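Local coordinates for protein galectin-1 (Bufo arenarum, PDB 1A78) that binds beta-galactosides as a homodimeric lectin and may regulate cell apoptosis and differentiation, at residues Lys29-Asn34 against Leu44-Arg49; Asn57-Asn62 against Phe78-Gly83; Leu12-Cys17 against Phe90-Gln95. All blocks are in the same frame, centred on the assembly; numbering follows the deposited sequence.

Contact 1. Residues Lys29-Asn34 against Leu44-Arg49. With YIO (1-thio-beta-D-galactopyranose), chain C; GAL (beta-D-galactopyranose), chain B.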
loop_
_atom_site.group_PDB
_atom_site.type_symbol
_atom_site.label_atom_id
_atom_site.label_comp_id
_atom_site.label_asym_id
_atom_site.label_seq_id
_atom_site.Cartn_x
_atom_site.Cartn_y
_atom_site.Cartn_z
ATOM N N LYS A 29 -10.742 5.041 -19.902
ATOM C CA LYS A 29 -11.992 5.786 -19.930
ATOM C C LYS A 29 -12.098 6.655 -18.679
ATOM O O LYS A 29 -12.610 7.762 -18.720
ATOM C CB LYS A 29 -13.177 4.820 -20.041
ATOM C CG LYS A 29 -13.378 3.873 -18.808
ATOM C CD LYS A 29 -13.074 2.352 -19.066
ATOM C CE LYS A 29 -11.588 2.084 -19.430
ATOM N NZ LYS A 29 -10.583 2.696 -18.476
ATOM N N GLY A 30 -11.567 6.150 -17.571
ATOM C CA GLY A 30 -11.573 6.874 -16.310
ATOM C C GLY A 30 -10.939 6.019 -15.219
ATOM O O GLY A 30 -10.797 4.799 -15.403
ATOM N N PHE A 31 -10.507 6.637 -14.119
ATOM C CA PHE A 31 -9.926 5.876 -13.007
ATOM C C PHE A 31 -10.444 6.461 -11.710
ATOM O O PHE A 31 -10.990 7.589 -11.698
ATOM C CB PHE A 31 -8.387 5.866 -13.035
ATOM C CG PHE A 31 -7.765 7.184 -12.701
ATOM C CD1 PHE A 31 -7.499 7.526 -11.376
ATOM C CD2 PHE A 31 -7.431 8.080 -13.711
ATOM C CE1 PHE A 31 -6.910 8.733 -11.059
ATOM C CE2 PHE A 31 -6.839 9.289 -13.406
ATOM C CZ PHE A 31 -6.573 9.624 -12.081
ATOM N N ALA A 32 -10.286 5.701 -10.624
ATOM C CA ALA A 32 -10.762 6.109 -9.310
ATOM C C ALA A 32 -9.790 5.779 -8.195
ATOM O O ALA A 32 -8.912 4.943 -8.346
ATOM C CB ALA A 32 -12.126 5.451 -9.016
ATOM N N VAL A 33 -9.942 6.498 -7.097
ATOM C CA VAL A 33 -9.171 6.306 -5.881
ATOM C C VAL A 33 -10.231 6.376 -4.791
ATOM O O VAL A 33 -10.968 7.361 -4.712
ATOM C CB VAL A 33 -8.126 7.423 -5.665
ATOM C CG1 VAL A 33 -7.494 7.288 -4.270
ATOM C CG2 VAL A 33 -7.043 7.333 -6.757
ATOM N N ASN A 34 -10.326 5.350 -3.954
ATOM C CA ASN A 34 -11.348 5.343 -2.911
ATOM C C ASN A 34 -10.744 5.363 -1.519
ATOM O O ASN A 34 -9.703 4.749 -1.303
ATOM C CB ASN A 34 -12.221 4.089 -3.071
ATOM C CG ASN A 34 -12.741 3.932 -4.475
ATOM O OD1 ASN A 34 -13.499 4.761 -4.949
ATOM N ND2 ASN A 34 -12.311 2.899 -5.161
ATOM N N LEU A 44 -14.764 9.023 0.539
ATOM C CA LEU A 44 -14.483 9.704 -0.704
ATOM C C LEU A 44 -14.221 8.754 -1.857
ATOM O O LEU A 44 -13.363 7.888 -1.744
ATOM C CB LEU A 44 -13.230 10.608 -0.587
ATOM C CG LEU A 44 -12.700 11.237 -1.919
ATOM C CD1 LEU A 44 -13.762 12.156 -2.569
ATOM C CD2 LEU A 44 -11.446 12.048 -1.700
ATOM N N HIS A 45 -14.996 8.898 -2.934
ATOM C CA HIS A 45 -14.798 8.165 -4.191
ATOM C C HIS A 45 -14.414 9.295 -5.169
ATOM O O HIS A 45 -15.239 10.170 -5.487
ATOM C CB HIS A 45 -16.070 7.456 -4.680
ATOM C CG HIS A 45 -16.005 6.999 -6.117
ATOM N ND1 HIS A 45 -15.414 5.812 -6.505
ATOM C CD2 HIS A 45 -16.480 7.561 -7.256
ATOM C CE1 HIS A 45 -15.522 5.662 -7.815
ATOM N NE2 HIS A 45 -16.166 6.708 -8.297
ATOM N N PHE A 46 -13.142 9.298 -5.558
ATOM C CA PHE A 46 -12.550 10.280 -6.455
ATOM C C PHE A 46 -12.462 9.651 -7.845
ATOM O O PHE A 46 -11.575 8.854 -8.110
ATOM C CB PHE A 46 -11.163 10.619 -5.911
ATOM C CG PHE A 46 -10.368 11.514 -6.784
ATOM C CD1 PHE A 46 -9.576 10.988 -7.794
ATOM C CD2 PHE A 46 -10.423 12.884 -6.610
ATOM C CE1 PHE A 46 -8.860 11.816 -8.623
ATOM C CE2 PHE A 46 -9.702 13.732 -7.436
ATOM C CZ PHE A 46 -8.922 13.201 -8.445
ATOM N N ASN A 47 -13.345 10.041 -8.755
ATOM C CA ASN A 47 -13.366 9.439 -10.081
ATOM C C ASN A 47 -13.035 10.425 -11.223
ATOM O O ASN A 47 -13.814 11.341 -11.500
ATOM C CB ASN A 47 -14.758 8.817 -10.259
ATOM C CG ASN A 47 -14.902 7.990 -11.523
ATOM O OD1 ASN A 47 -16.019 7.616 -11.865
ATOM N ND2 ASN A 47 -13.797 7.657 -12.197
ATOM N N ALA A 48 -11.874 10.256 -11.855
ATOM C CA ALA A 48 -11.467 11.120 -12.963
ATOM C C ALA A 48 -11.962 10.466 -14.248
ATOM O O ALA A 48 -11.428 9.439 -14.682
ATOM C CB ALA A 48 -9.951 11.289 -13.002
ATOM N N ARG A 49 -12.970 11.079 -14.864
ATOM C CA ARG A 49 -13.587 10.570 -16.083
ATOM C C ARG A 49 -13.100 11.169 -17.391
ATOM O O ARG A 49 -13.433 12.288 -17.729
ATOM C CB ARG A 49 -15.109 10.735 -15.980
ATOM C CG ARG A 49 -15.705 9.999 -14.784
ATOM C CD ARG A 49 -17.217 10.122 -14.694
ATOM N NE ARG A 49 -17.757 9.303 -13.610
ATOM C CZ ARG A 49 -19.045 9.217 -13.278
ATOM N NH1 ARG A 49 -19.971 9.900 -13.947
ATOM N NH2 ARG A 49 -19.406 8.473 -12.247
HETATM C C1 YIO C . -21.819 6.164 -10.846
HETATM C C2 YIO C . -20.623 5.293 -11.136
HETATM C C3 YIO C . -19.902 4.955 -9.846
HETATM C C4 YIO C . -19.454 6.242 -9.210
HETATM C C5 YIO C . -20.669 7.141 -8.981
HETATM C C6 YIO C . -20.289 8.501 -8.457
HETATM O O2 YIO C . -21.047 4.106 -11.766
HETATM O O3 YIO C . -18.768 4.161 -10.138
HETATM O O4 YIO C . -18.510 6.875 -10.057
HETATM O O5 YIO C . -21.404 7.364 -10.199
HETATM O O6 YIO C . -21.427 9.127 -7.884
HETATM S S1 YIO C . -22.388 6.718 -12.476
HETATM C C1 GAL B . -23.777 7.769 -11.929
HETATM C C2 GAL B . -23.727 9.118 -12.667
HETATM C C3 GAL B . -24.822 10.056 -12.147
HETATM C C4 GAL B . -26.190 9.366 -12.239
HETATM C C5 GAL B . -26.132 8.060 -11.476
HETATM C C6 GAL B . -27.452 7.338 -11.592
HETATM O O2 GAL B . -22.464 9.737 -12.499
HETATM O O3 GAL B . -24.826 11.249 -12.916
HETATM O O4 GAL B . -26.508 9.079 -13.597
HETATM O O5 GAL B . -25.102 7.204 -12.052
HETATM O O6 GAL B . -27.328 5.994 -11.186
#

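Contact 2. Residues Asn57-Asn62 against Phe78-Gly83. With YIO (1-thio-beta-D-galactopyranose), chain C.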
loop_
_atom_site.group_PDB
_atom_site.type_symbol
_atom_site.label_atom_id
_atom_site.label_comp_id
_atom_site.label_asym_id
_atom_site.label_seq_id
_atom_site.Cartn_x
_atom_site.Cartn_y
_atom_site.Cartn_z
ATOM N N ASN A 57 -13.616 14.297 -19.656
ATOM C CA ASN A 57 -12.609 15.068 -18.919
ATOM C C ASN A 57 -13.158 15.796 -17.700
ATOM O O ASN A 57 -12.904 16.983 -17.510
ATOM C CB ASN A 57 -11.913 16.085 -19.805
ATOM C CG ASN A 57 -10.832 15.485 -20.626
ATOM O OD1 ASN A 57 -10.994 14.414 -21.204
ATOM N ND2 ASN A 57 -9.721 16.179 -20.721
ATOM N N LYS A 58 -13.834 15.077 -16.822
ATOM C CA LYS A 58 -14.412 15.696 -15.634
ATOM C C LYS A 58 -14.018 14.854 -14.420
ATOM O O LYS A 58 -13.639 13.700 -14.564
ATOM C CB LYS A 58 -15.939 15.689 -15.774
ATOM C CG LYS A 58 -16.670 16.717 -14.944
ATOM C CD LYS A 58 -16.683 18.034 -15.668
ATOM C CE LYS A 58 -17.521 17.925 -16.944
ATOM N NZ LYS A 58 -17.328 19.085 -17.891
ATOM N N ILE A 59 -14.126 15.429 -13.231
ATOM C CA ILE A 59 -13.812 14.746 -11.982
ATOM C C ILE A 59 -15.108 14.652 -11.200
ATOM O O ILE A 59 -15.756 15.662 -10.951
ATOM C CB ILE A 59 -12.777 15.552 -11.134
ATOM C CG1 ILE A 59 -11.384 15.389 -11.727
ATOM C CG2 ILE A 59 -12.805 15.136 -9.652
ATOM C CD1 ILE A 59 -10.336 16.162 -10.970
ATOM N N VAL A 60 -15.514 13.445 -10.844
ATOM C CA VAL A 60 -16.730 13.278 -10.051
ATOM C C VAL A 60 -16.333 12.753 -8.667
ATOM O O VAL A 60 -15.510 11.863 -8.581
ATOM C CB VAL A 60 -17.701 12.285 -10.740
ATOM C CG1 VAL A 60 -18.959 12.128 -9.924
ATOM C CG2 VAL A 60 -18.045 12.787 -12.131
ATOM N N CYS A 61 -16.836 13.347 -7.594
ATOM C CA CYS A 61 -16.504 12.883 -6.255
ATOM C C CYS A 61 -17.794 12.542 -5.566
ATOM O O CYS A 61 -18.805 13.215 -5.777
ATOM C CB CYS A 61 -15.771 13.959 -5.433
ATOM S SG CYS A 61 -14.088 14.282 -5.955
ATOM N N ASN A 62 -17.780 11.496 -4.745
ATOM C CA ASN A 62 -19.004 11.129 -4.024
ATOM C C ASN A 62 -18.649 10.313 -2.798
ATOM O O ASN A 62 -17.474 9.983 -2.589
ATOM C CB ASN A 62 -19.938 10.319 -4.927
ATOM C CG ASN A 62 -21.385 10.449 -4.535
ATOM O OD1 ASN A 62 -21.713 10.963 -3.471
ATOM N ND2 ASN A 62 -22.269 9.974 -5.394
ATOM N N PHE A 78 -9.077 19.252 -14.736
ATOM C CA PHE A 78 -8.701 17.894 -15.128
ATOM C C PHE A 78 -7.243 17.858 -15.574
ATOM O O PHE A 78 -6.935 17.916 -16.767
ATOM C CB PHE A 78 -9.614 17.442 -16.275
ATOM C CG PHE A 78 -9.576 15.979 -16.559
ATOM C CD1 PHE A 78 -10.427 15.108 -15.890
ATOM C CD2 PHE A 78 -8.765 15.478 -17.547
ATOM C CE1 PHE A 78 -10.461 13.772 -16.220
ATOM C CE2 PHE A 78 -8.801 14.142 -17.877
ATOM C CZ PHE A 78 -9.650 13.291 -17.215
ATOM N N PRO A 79 -6.321 17.733 -14.618
ATOM C CA PRO A 79 -4.900 17.695 -14.962
ATOM C C PRO A 79 -4.361 16.301 -15.283
ATOM O O PRO A 79 -3.245 15.974 -14.876
ATOM C CB PRO A 79 -4.256 18.263 -13.711
ATOM C CG PRO A 79 -5.110 17.676 -12.628
ATOM C CD PRO A 79 -6.518 17.824 -13.160
ATOM N N PHE A 80 -5.104 15.504 -16.052
ATOM C CA PHE A 80 -4.654 14.148 -16.368
ATOM C C PHE A 80 -4.578 13.817 -17.858
ATOM O O PHE A 80 -5.411 14.264 -18.646
ATOM C CB PHE A 80 -5.551 13.110 -15.685
ATOM C CG PHE A 80 -5.898 13.440 -14.265
ATOM C CD1 PHE A 80 -5.038 13.111 -13.233
ATOM C CD2 PHE A 80 -7.102 14.050 -13.963
ATOM C CE1 PHE A 80 -5.375 13.379 -11.913
ATOM C CE2 PHE A 80 -7.452 14.323 -12.657
ATOM C CZ PHE A 80 -6.586 13.986 -11.623
ATOM N N GLN A 81 -3.590 13.006 -18.226
ATOM C CA GLN A 81 -3.383 12.566 -19.606
ATOM C C GLN A 81 -3.378 11.050 -19.629
ATOM O O GLN A 81 -2.859 10.407 -18.708
ATOM C CB GLN A 81 -2.026 13.023 -20.139
ATOM C CG GLN A 81 -1.896 14.497 -20.352
ATOM C CD GLN A 81 -0.489 14.890 -20.719
ATOM O OE1 GLN A 81 0.249 15.417 -19.887
ATOM N NE2 GLN A 81 -0.104 14.636 -21.972
ATOM N N GLN A 82 -3.923 10.485 -20.698
ATOM C CA GLN A 82 -3.950 9.041 -20.853
ATOM C C GLN A 82 -2.529 8.578 -21.132
ATOM O O GLN A 82 -1.682 9.361 -21.576
ATOM C CB GLN A 82 -4.867 8.642 -21.999
ATOM C CG GLN A 82 -6.331 8.887 -21.725
ATOM C CD GLN A 82 -7.191 8.600 -22.937
ATOM O OE1 GLN A 82 -8.030 7.692 -22.925
ATOM N NE2 GLN A 82 -6.970 9.358 -24.010
ATOM N N GLY A 83 -2.265 7.316 -20.830
ATOM C CA GLY A 83 -0.948 6.767 -21.055
ATOM C C GLY A 83 0.143 7.529 -20.333
ATOM O O GLY A 83 1.282 7.491 -20.788
HETATM C C1 YIO C . -21.819 6.164 -10.846
HETATM C C2 YIO C . -20.623 5.293 -11.136
HETATM C C3 YIO C . -19.902 4.955 -9.846
HETATM C C4 YIO C . -19.454 6.242 -9.210
HETATM C C5 YIO C . -20.669 7.141 -8.981
HETATM C C6 YIO C . -20.289 8.501 -8.457
HETATM O O2 YIO C . -21.047 4.106 -11.766
HETATM O O3 YIO C . -18.768 4.161 -10.138
HETATM O O4 YIO C . -18.510 6.875 -10.057
HETATM O O5 YIO C . -21.404 7.364 -10.199
HETATM O O6 YIO C . -21.427 9.127 -7.884
HETATM S S1 YIO C . -22.388 6.718 -12.476
#

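Contact 3. Residues Leu12-Cys17 against Phe90-Gln95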
loop_
_atom_site.group_PDB
_atom_site.type_symbol
_atom_site.label_atom_id
_atom_site.label_comp_id
_atom_site.label_asym_id
_atom_site.label_seq_id
_atom_site.Cartn_x
_atom_site.Cartn_y
_atom_site.Cartn_z
ATOM N N LEU A 12 -5.335 6.454 8.498
ATOM C CA LEU A 12 -5.126 7.872 8.229
ATOM C C LEU A 12 -5.974 8.641 9.226
ATOM O O LEU A 12 -7.184 8.498 9.238
ATOM C CB LEU A 12 -5.517 8.216 6.784
ATOM C CG LEU A 12 -5.077 9.563 6.192
ATOM C CD1 LEU A 12 -3.555 9.628 6.033
ATOM C CD2 LEU A 12 -5.736 9.758 4.845
ATOM N N LYS A 13 -5.331 9.401 10.108
ATOM C CA LYS A 13 -6.025 10.183 11.134
ATOM C C LYS A 13 -6.034 11.609 10.657
ATOM O O LYS A 13 -5.250 11.965 9.773
ATOM C CB LYS A 13 -5.282 10.096 12.472
ATOM C CG LYS A 13 -5.055 8.665 12.978
ATOM C CD LYS A 13 -4.415 8.661 14.347
ATOM C CE LYS A 13 -4.479 7.277 15.008
ATOM N NZ LYS A 13 -5.885 6.788 15.241
ATOM N N PRO A 14 -6.927 12.449 11.211
ATOM C CA PRO A 14 -6.937 13.838 10.746
ATOM C C PRO A 14 -5.579 14.522 10.917
ATOM O O PRO A 14 -4.799 14.216 11.839
ATOM C CB PRO A 14 -8.063 14.485 11.567
ATOM C CG PRO A 14 -8.246 13.587 12.723
ATOM C CD PRO A 14 -8.011 12.212 12.176
ATOM N N GLY A 15 -5.282 15.413 9.982
ATOM C CA GLY A 15 -4.028 16.114 10.017
ATOM C C GLY A 15 -2.956 15.302 9.350
ATOM O O GLY A 15 -1.787 15.587 9.543
ATOM N N HIS A 16 -3.322 14.246 8.627
ATOM C CA HIS A 16 -2.329 13.428 7.917
ATOM C C HIS A 16 -2.739 13.240 6.498
ATOM O O HIS A 16 -3.881 13.495 6.156
ATOM C CB HIS A 16 -2.137 12.096 8.589
ATOM C CG HIS A 16 -1.591 12.226 9.962
ATOM N ND1 HIS A 16 -0.241 12.206 10.224
ATOM C CD2 HIS A 16 -2.205 12.461 11.142
ATOM C CE1 HIS A 16 -0.045 12.420 11.510
ATOM N NE2 HIS A 16 -1.221 12.580 12.090
ATOM N N CYS A 17 -1.845 12.748 5.668
ATOM C CA CYS A 17 -2.197 12.613 4.283
ATOM C C CYS A 17 -1.619 11.381 3.649
ATOM O O CYS A 17 -0.760 10.731 4.228
ATOM C CB CYS A 17 -1.692 13.839 3.532
ATOM S SG CYS A 17 0.102 13.953 3.536
ATOM N N PHE A 90 -4.232 13.346 -0.663
ATOM C CA PHE A 90 -5.456 13.557 0.074
ATOM C C PHE A 90 -5.066 13.814 1.502
ATOM O O PHE A 90 -4.406 12.993 2.133
ATOM C CB PHE A 90 -6.337 12.296 0.040
ATOM C CG PHE A 90 -6.534 11.741 -1.310
ATOM C CD1 PHE A 90 -5.617 10.858 -1.846
ATOM C CD2 PHE A 90 -7.626 12.133 -2.080
ATOM C CE1 PHE A 90 -5.769 10.372 -3.146
ATOM C CE2 PHE A 90 -7.799 11.655 -3.383
ATOM C CZ PHE A 90 -6.873 10.780 -3.920
ATOM N N GLU A 91 -5.543 14.923 2.026
ATOM C CA GLU A 91 -5.267 15.319 3.372
ATOM C C GLU A 91 -6.590 15.206 4.086
ATOM O O GLU A 91 -7.603 15.715 3.605
ATOM C CB GLU A 91 -4.774 16.760 3.364
ATOM C CG GLU A 91 -4.279 17.277 4.693
ATOM C CD GLU A 91 -4.097 18.777 4.650
ATOM O OE1 GLU A 91 -3.379 19.287 3.749
ATOM O OE2 GLU A 91 -4.723 19.456 5.480
ATOM N N TYR A 92 -6.587 14.555 5.242
ATOM C CA TYR A 92 -7.798 14.344 6.011
ATOM C C TYR A 92 -7.879 15.281 7.192
ATOM O O TYR A 92 -6.956 15.373 7.990
ATOM C CB TYR A 92 -7.849 12.884 6.480
ATOM C CG TYR A 92 -9.006 12.506 7.373
ATOM C CD1 TYR A 92 -10.272 13.081 7.215
ATOM C CD2 TYR A 92 -8.849 11.534 8.358
ATOM C CE1 TYR A 92 -11.340 12.688 8.012
ATOM C CE2 TYR A 92 -9.921 11.137 9.162
ATOM C CZ TYR A 92 -11.156 11.711 8.983
ATOM O OH TYR A 92 -12.213 11.297 9.766
ATOM N N GLN A 93 -8.976 16.022 7.249
ATOM C CA GLN A 93 -9.275 16.938 8.331
ATOM C C GLN A 93 -10.663 16.440 8.792
ATOM O O GLN A 93 -11.399 15.845 8.009
ATOM C CB GLN A 93 -9.305 18.364 7.800
ATOM C CG GLN A 93 -7.951 18.858 7.226
ATOM C CD GLN A 93 -6.892 19.134 8.310
ATOM O OE1 GLN A 93 -7.223 19.458 9.446
ATOM N NE2 GLN A 93 -5.622 18.985 7.959
ATOM N N THR A 94 -11.020 16.622 10.054
ATOM C CA THR A 94 -12.301 16.092 10.531
ATOM C C THR A 94 -13.574 16.582 9.831
ATOM O O THR A 94 -14.646 15.978 9.976
ATOM C CB THR A 94 -12.473 16.337 12.050
ATOM O OG1 THR A 94 -12.091 17.683 12.366
ATOM C CG2 THR A 94 -11.618 15.357 12.858
ATOM N N GLN A 95 -13.458 17.673 9.082
ATOM C CA GLN A 95 -14.607 18.270 8.425
ATOM C C GLN A 95 -14.609 18.140 6.916
ATOM O O GLN A 95 -15.675 18.128 6.301
ATOM C CB GLN A 95 -14.705 19.746 8.825
ATOM C CG GLN A 95 -13.340 20.466 8.837
ATOM C CD GLN A 95 -13.460 21.962 9.114
ATOM O OE1 GLN A 95 -12.778 22.785 8.478
ATOM N NE2 GLN A 95 -14.333 22.328 10.059
#

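Contact 1. Residues Lys29-Asn34 against Leu44-Arg49
His45 sets CG anti to its backbone N (chi1 165°), while Asn34 across from it keeps CG beside its own N (chi1 -51°); with these torsions the imidazole and the amide run alongside each other, ends in the same direction, their planes 14° apart. The two residues face each other on a beta hairpin, strands 30-35 and 41-49, within the six-stranded antiparallel sheet of the galectin beta-sandwich. His45 ND1 donates to Asn34 OD1 at 2.7 Å, arriving in the amide's carbonyl plane, which helps to fix the rotation of the ring. Asn34 is itself steadied through ND2 by Ser122 and Glu124, a second shell behind the sugar site. On the far side of the ring, NE2 makes a weak bond to the axial O4 of the thiogalactose.

Ala32, Asn47 and Arg49 share this sugar-facing side. Asn47 ND2 reaches back to Phe31 O at 2.9 Å, coming from above the carbonyl plane, while Ala48 N meets the same oxygen nearly head-on at 2.8 Å. Held this way, Asn47 turns OD1 toward Arg49, whose NE binds it at 3.0 Å. The extended Arg49 chain thus offers its guanidinium edge to the ligand, and a salt bridge to Asp55 takes up NH1 as well.

The opposite side of the hairpin is apolar and faces the sandwich interior. Ala48 CB sits over one face of the Phe31 ring, 4.0 Å from its centroid, in a CH-pi contact, and Phe31 CE1 comes to 4.4 Å from Phe46 CE1, at the edge of that ring. One pair of strands therefore carries hydrophobic core on one side and galactose recognition on the other, where Arg49 NH2 bonds to thiogalactose O4 at 2.9 Å and NH1 to galactose O2, also at 2.9 Å.

Contact 2. Residues Asn57-Asn62 against Phe78-Gly83
Phe78 lies flat beneath the backbone of Asn57, where the chain turns a corner and forms a G1 beta bulge: Asn57 and Lys58 both face Arg49 at the entry to strand 58-65 of the galectin sandwich. Asn57 has the left-handed backbone conformation that such a bulge needs at its first position, and this brings its CA down over the middle of the Phe78 ring. The CH-pi contact is nearly vertical, CA standing 3.6 Å from the ring centroid and 10° off the normal, with Asn57 C only 3.3 Å from Phe78 CD1.

The other face is taken by Phe80, two residues on, which lays CD2 over its centre, so the Phe78 ring is sandwiched between Asn57 and Phe80. Phe50 adds an edge-to-face partner.

Ile59 completes the contact: with CG1 anti to the carbonyl carbon (chi1 -76°) and chi2 extended, its longer branch puts CG1 4.3 Å from Phe78 CD1 and carries Ile59 CD1 to the edge of the Phe80 ring, 3.8 Å from Phe80 CE2, the side chains crossing at about a right angle. Farther along the same strand, Asn62 ND2 gives an almost straight hydrogen bond of 2.8 Å to O6 of the thiogalactose.

Contact 3. Residues Leu12-Cys17 against Phe90-Gln95
Pro14 and Tyr92 run alongside each other, the pyrrolidine laid against the phenol. Pro14 CB is over one face of the Tyr92 ring and CD comes to 3.7 Å from CE2, while Leu12 O meets the ring at its edge, 3.6 Å from CD2. The Leu12 side chain passes Tyr92 head to tail, bringing Leu12 CD2 to 4.1 Å from Tyr92 CB. With its CG anti to the backbone N (chi1 176°), Tyr92 directs the ring into this angle between Leu12 and Pro14, and the hydroxyl beyond it is bonded to Leu115 O. On the outer flank Thr94 CG2 touches Pro14 CG at 3.8 Å.

The backbone beneath is a type II turn from Lys13 to His16, with Pro14 and Gly15 at its corners; Gly15 takes the positive phi of the third position. It carries the chain from strand 6-12 of one sheet of the galectin sandwich to strand 16-23 of the other, which pairs with strand 85-92. Tyr92 is gripped at both backbone polar atoms: Gly15 N reaches its O in a short bond of 2.6 Å, and its own N gives a nearly straight bond of 3.0 Å to His16 O.

Cys17 and Glu91 are neighbours on the other side of this sheet, their CA atoms 4.2 Å apart. Cys17 belongs to the pocket that holds a dithiothreitol molecule, probably from the crystallisation liquor. Gln93 bends back so that NE2 donates to the anti side of Glu91 OE2 at 2.7 Å, and Lys100 forms a salt bridge with OE1. The carboxylate is thus held from two directions, which would favour its charged form, while the turn itself rests on apolar contact with Tyr92 and on backbone bonds.

Contact 1 is the buried one, near the middle of the chain, whereas contacts 2 and 3 are only partly buried, at opposite sides of the chain's centre. Contacts 1 and 2 share a sheet: strands 41-49 and 58-65 are neighbours, Arg49 N lying 2.7 Å from Lys58 O, and both reach the thiogalactose. Their chemistry differs, contact 1 combining a regular backbone ladder with polar sugar recognition, contact 2 relying on rings and aliphatic carbon. Contact 3 lies at one end of the five-stranded sheet, where a turn enters it from the other sheet, distant from the sugar, yet Phe90 packs across the sandwich interior, its CZ 3.6 Å from Val33 CG1 of contact 1.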